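Local coordinates for protein copper-containing nitrite reductase (Thermus scotoductus, PDB 6HBE) that probably reduces nitrite to nitric oxide with electrons from cytochrome c, as a copper-containing homotrimer whose chain carries an extra C-terminal cupredoxin domain, at residues C115-M127 with D377-R389. Residues are numbered along the deposited sequence; the frame is centred on the assembly and turned at random.
With CU (copper (II) ion), chain N.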
loop_
_atom_site.group_PDB
_atom_site.type_symbol
_atom_site.label_atom_id
_atom_site.label_comp_id
_atom_site.label_asym_id
_atom_site.label_seq_id
_atom_site.Cartn_x
_atom_site.Cartn_y
_atom_site.Cartn_z
ATOM N N CYS C 115 5.450 -19.266 11.578
ATOM C CA CYS C 115 4.860 -19.637 12.851
ATOM C C CYS C 115 3.328 -19.605 12.738
ATOM O O CYS C 115 2.779 -18.745 12.043
ATOM C CB CYS C 115 5.292 -18.686 13.984
ATOM S SG CYS C 115 4.851 -19.297 15.664
ATOM N N ALA C 116 2.659 -20.529 13.437
ATOM C CA ALA C 116 1.200 -20.561 13.505
ATOM C C ALA C 116 0.738 -21.061 14.892
ATOM O O ALA C 116 0.299 -22.205 15.032
ATOM C CB ALA C 116 0.666 -21.444 12.383
ATOM N N PRO C 117 0.828 -20.201 15.927
ATOM C CA PRO C 117 0.192 -20.530 17.214
ATOM C C PRO C 117 -1.283 -20.845 17.009
ATOM O O PRO C 117 -1.801 -21.779 17.639
ATOM C CB PRO C 117 0.388 -19.260 18.051
ATOM C CG PRO C 117 1.351 -18.392 17.271
ATOM C CD PRO C 117 1.212 -18.773 15.853
ATOM N N GLY C 118 -1.916 -20.110 16.076
ATOM C CA GLY C 118 -3.331 -20.185 15.788
ATOM C C GLY C 118 -3.910 -18.788 15.918
ATOM O O GLY C 118 -3.333 -17.908 16.590
ATOM N N GLY C 119 -5.045 -18.593 15.277
ATOM C CA GLY C 119 -5.797 -17.326 15.370
ATOM C C GLY C 119 -4.994 -16.080 15.085
ATOM O O GLY C 119 -4.243 -16.033 14.100
ATOM N N HIS C 120 -5.117 -15.094 15.987
ATOM C CA HIS C 120 -4.486 -13.799 15.876
ATOM C C HIS C 120 -2.962 -13.940 15.753
ATOM O O HIS C 120 -2.313 -13.166 15.048
ATOM C CB HIS C 120 -4.837 -12.992 17.125
ATOM C CG HIS C 120 -4.277 -11.599 17.153
ATOM N ND1 HIS C 120 -4.780 -10.567 16.385
ATOM C CD2 HIS C 120 -3.286 -11.058 17.898
ATOM C CE1 HIS C 120 -4.121 -9.457 16.658
ATOM N NE2 HIS C 120 -3.206 -9.728 17.566
ATOM N N GLY C 121 -2.401 -14.933 16.443
ATOM C CA GLY C 121 -0.969 -15.068 16.533
ATOM C C GLY C 121 -0.281 -15.453 15.266
ATOM O O GLY C 121 0.916 -15.225 15.158
ATOM N N ILE C 122 -0.992 -16.103 14.345
ATOM C CA ILE C 122 -0.436 -16.432 13.028
ATOM C C ILE C 122 0.139 -15.149 12.411
ATOM O O ILE C 122 1.354 -15.101 12.076
ATOM C CB ILE C 122 -1.478 -17.067 12.079
ATOM C CG1 ILE C 122 -2.036 -18.386 12.661
ATOM C CG2 ILE C 122 -0.882 -17.258 10.677
ATOM C CD1 ILE C 122 -3.248 -18.920 11.921
ATOM N N MET C 123 -0.708 -14.110 12.348
ATOM C CA MET C 123 -0.334 -12.803 11.771
ATOM C C MET C 123 0.653 -12.071 12.662
ATOM O O MET C 123 1.706 -11.601 12.166
ATOM C CB MET C 123 -1.585 -11.929 11.512
ATOM C CG MET C 123 -2.520 -12.489 10.432
ATOM S SD MET C 123 -3.601 -13.872 10.941
ATOM C CE MET C 123 -4.832 -13.004 11.922
ATOM N N ALA C 124 0.406 -12.054 13.985
ATOM C CA ALA C 124 1.281 -11.268 14.881
ATOM C C ALA C 124 2.712 -11.827 14.980
ATOM O O ALA C 124 3.691 -11.061 14.950
ATOM C CB ALA C 124 0.665 -11.115 16.270
ATOM N N HIS C 125 2.855 -13.141 15.040
ATOM C CA HIS C 125 4.212 -13.754 15.117
ATOM C C HIS C 125 4.981 -13.714 13.799
ATOM O O HIS C 125 6.200 -13.538 13.794
ATOM C CB HIS C 125 4.157 -15.208 15.609
ATOM C CG HIS C 125 3.868 -15.341 17.068
ATOM N ND1 HIS C 125 4.440 -16.330 17.845
ATOM C CD2 HIS C 125 3.068 -14.627 17.891
ATOM C CE1 HIS C 125 3.981 -16.228 19.085
ATOM N NE2 HIS C 125 3.157 -15.199 19.142
ATOM N N THR C 126 4.293 -13.926 12.681
ATOM C CA THR C 126 4.967 -13.940 11.370
ATOM C C THR C 126 5.645 -12.599 11.107
ATOM O O THR C 126 6.843 -12.524 10.721
ATOM C CB THR C 126 4.000 -14.347 10.257
ATOM O OG1 THR C 126 3.587 -15.710 10.457
ATOM C CG2 THR C 126 4.656 -14.213 8.874
ATOM N N MET C 127 4.948 -11.525 11.404
ATOM C CA MET C 127 5.538 -10.185 11.209
ATOM C C MET C 127 6.726 -9.857 12.111
ATOM O O MET C 127 7.477 -8.934 11.801
ATOM C CB MET C 127 4.483 -9.076 11.225
ATOM C CG MET C 127 3.760 -8.831 12.513
ATOM S SD MET C 127 4.767 -8.002 13.736
ATOM C CE MET C 127 5.336 -6.535 12.986
ATOM N N ASP C 377 -6.982 -4.185 18.084
ATOM C CA ASP C 377 -6.900 -5.532 17.496
ATOM C C ASP C 377 -8.322 -6.080 17.404
ATOM O O ASP C 377 -9.169 -5.775 18.260
ATOM C CB ASP C 377 -5.956 -6.471 18.275
ATOM C CG ASP C 377 -4.471 -6.325 17.869
ATOM O OD1 ASP C 377 -4.163 -5.932 16.707
ATOM O OD2 ASP C 377 -3.589 -6.612 18.718
ATOM N N VAL C 378 -8.589 -6.847 16.339
ATOM C CA VAL C 378 -9.938 -7.226 15.923
ATOM C C VAL C 378 -10.324 -8.656 16.338
ATOM O O VAL C 378 -11.474 -8.868 16.728
ATOM C CB VAL C 378 -10.116 -7.033 14.382
ATOM C CG1 VAL C 378 -11.586 -7.145 13.967
ATOM C CG2 VAL C 378 -9.605 -5.665 13.982
ATOM N N PHE C 379 -9.385 -9.612 16.264
ATOM C CA PHE C 379 -9.631 -11.023 16.622
ATOM C C PHE C 379 -9.555 -11.203 18.154
ATOM O O PHE C 379 -8.469 -11.262 18.721
ATOM C CB PHE C 379 -8.608 -11.938 15.933
ATOM C CG PHE C 379 -8.911 -13.420 16.042
ATOM C CD1 PHE C 379 -8.556 -14.150 17.171
ATOM C CD2 PHE C 379 -9.474 -14.093 14.983
ATOM C CE1 PHE C 379 -8.807 -15.510 17.250
ATOM C CE2 PHE C 379 -9.709 -15.460 15.038
ATOM C CZ PHE C 379 -9.382 -16.176 16.179
ATOM N N ASP C 380 -10.707 -11.272 18.819
ATOM C CA ASP C 380 -10.745 -11.328 20.309
ATOM C C ASP C 380 -11.290 -12.678 20.835
ATOM O O ASP C 380 -11.753 -12.799 21.973
ATOM C CB ASP C 380 -11.486 -10.087 20.863
ATOM C CG ASP C 380 -12.931 -9.972 20.364
ATOM O OD1 ASP C 380 -13.501 -10.977 19.835
ATOM O OD2 ASP C 380 -13.500 -8.861 20.485
ATOM N N LEU C 381 -11.174 -13.708 20.016
ATOM C CA LEU C 381 -11.546 -15.071 20.376
ATOM C C LEU C 381 -10.332 -15.871 20.900
ATOM O O LEU C 381 -9.206 -15.347 20.963
ATOM C CB LEU C 381 -12.121 -15.756 19.147
ATOM C CG LEU C 381 -13.331 -15.052 18.539
ATOM C CD1 LEU C 381 -13.640 -15.657 17.175
ATOM C CD2 LEU C 381 -14.534 -15.170 19.478
ATOM N N LEU C 382 -10.579 -17.123 21.302
ATOM C CA LEU C 382 -9.522 -18.030 21.793
ATOM C C LEU C 382 -8.782 -17.454 23.037
ATOM O O LEU C 382 -9.372 -16.685 23.808
ATOM C CB LEU C 382 -8.579 -18.425 20.642
ATOM C CG LEU C 382 -9.248 -18.974 19.376
ATOM C CD1 LEU C 382 -8.228 -19.293 18.293
ATOM C CD2 LEU C 382 -10.087 -20.218 19.694
ATOM N N GLU C 383 -7.518 -17.816 23.240
ATOM C CA GLU C 383 -6.753 -17.378 24.415
ATOM C C GLU C 383 -5.258 -17.342 24.134
ATOM O O GLU C 383 -4.798 -17.901 23.137
ATOM C CB GLU C 383 -7.024 -18.325 25.613
ATOM C CG GLU C 383 -7.187 -19.801 25.255
ATOM C CD GLU C 383 -5.930 -20.448 24.698
ATOM O OE1 GLU C 383 -4.893 -20.412 25.402
ATOM O OE2 GLU C 383 -5.983 -20.984 23.558
ATOM N N GLY C 384 -4.519 -16.684 25.030
ATOM C CA GLY C 384 -3.054 -16.654 24.976
ATOM C C GLY C 384 -2.542 -16.030 23.674
ATOM O O GLY C 384 -3.125 -15.047 23.172
ATOM N N GLU C 385 -1.513 -16.644 23.096
ATOM C CA GLU C 385 -0.971 -16.198 21.804
ATOM C C GLU C 385 -1.932 -16.362 20.633
ATOM O O GLU C 385 -1.675 -15.819 19.547
ATOM C CB GLU C 385 0.362 -16.926 21.502
ATOM C CG GLU C 385 1.464 -16.645 22.507
ATOM C CD GLU C 385 1.805 -15.180 22.613
ATOM O OE1 GLU C 385 1.851 -14.475 21.554
ATOM O OE2 GLU C 385 2.051 -14.731 23.755
ATOM N N ARG C 386 -3.032 -17.089 20.816
ATOM C CA ARG C 386 -4.047 -17.206 19.785
ATOM C C ARG C 386 -5.081 -16.073 19.749
ATOM O O ARG C 386 -5.855 -15.998 18.776
ATOM C CB ARG C 386 -4.733 -18.569 19.853
ATOM C CG ARG C 386 -3.770 -19.730 19.691
ATOM C CD ARG C 386 -4.488 -21.054 19.487
ATOM N NE ARG C 386 -5.341 -21.357 20.635
ATOM C CZ ARG C 386 -6.360 -22.209 20.622
ATOM N NH1 ARG C 386 -6.675 -22.886 19.534
ATOM N NH2 ARG C 386 -7.051 -22.419 21.736
ATOM N N THR C 387 -5.067 -15.188 20.761
ATOM C CA THR C 387 -6.049 -14.102 20.893
ATOM C C THR C 387 -5.417 -12.737 20.724
ATOM O O THR C 387 -4.207 -12.537 20.951
ATOM C CB THR C 387 -6.826 -14.131 22.262
ATOM O OG1 THR C 387 -8.033 -13.376 22.156
ATOM C CG2 THR C 387 -6.019 -13.593 23.415
ATOM N N GLY C 388 -6.249 -11.809 20.274
ATOM C CA GLY C 388 -5.917 -10.386 20.226
ATOM C C GLY C 388 -6.603 -9.540 21.292
ATOM O O GLY C 388 -6.589 -8.303 21.189
ATOM N N ARG C 389 -7.216 -10.184 22.304
ATOM C CA ARG C 389 -7.528 -9.514 23.559
ATOM C C ARG C 389 -6.256 -9.089 24.267
ATOM O O ARG C 389 -5.234 -9.762 24.165
ATOM C CB ARG C 389 -8.334 -10.426 24.504
ATOM C CG ARG C 389 -9.801 -10.567 24.166
ATOM C CD ARG C 389 -10.605 -11.308 25.260
ATOM N NE ARG C 389 -9.885 -12.491 25.744
ATOM C CZ ARG C 389 -9.864 -13.711 25.184
ATOM N NH1 ARG C 389 -10.574 -14.011 24.100
ATOM N NH2 ARG C 389 -9.129 -14.675 25.748
HETATM CU CU CU N . 5.531 -17.871 17.111
HETATM O O HOH W 1 -6.828 -9.033 15.063
#
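The imidazole of His120 lies against the backbone of Gly388, whose CA stands over one face of the ring, 3.7 Å from its centroid in a CH-pi contact. With CG anti to the backbone N (chi1 -179°), the ring reaches from the start of helix 120-126 into the loop 377-389. There ND1 shares a water with Phe379 N, while NE2 is hydrogen-bonded to Asn356 OD1. Cut back to an alanine, this position would probably leave the water and Asn356 without their imidazole partner and open a gap beside Gly388. The backbone joins in: His120 N donates to Arg386 O (3.0 Å). Gly119 suits its place, since a CB there would collide with Arg386 O and the Phe379 ring; its bare CA instead packs over the flat face Phe379 offers, 4.2 Å from the centroid. Phe379 also meets Phe185 of a neighbouring subunit edge-to-face. Further along the helix, His125 binds copper through ND1 (2.0 Å), completing the type 1 site with Cys115, His75 and Gln130. That leaves its NE2 hydrogen for a carboxylate, which Glu385 supplies: NE2 points almost straight at OE1 (2.8 Å, 174°). OE1 lies in the ring plane, but NE2 comes to it from above the carboxylate plane. Tyr433 holds the same oxygen, and Asp377 OD2 is hydrogen-bonded to His390 NE2, on a ligand of the C-terminal copper. The contact thus joins the second shells of two copper sites, and Glu385 would probably make His125 more electron-rich, which could tune its copper.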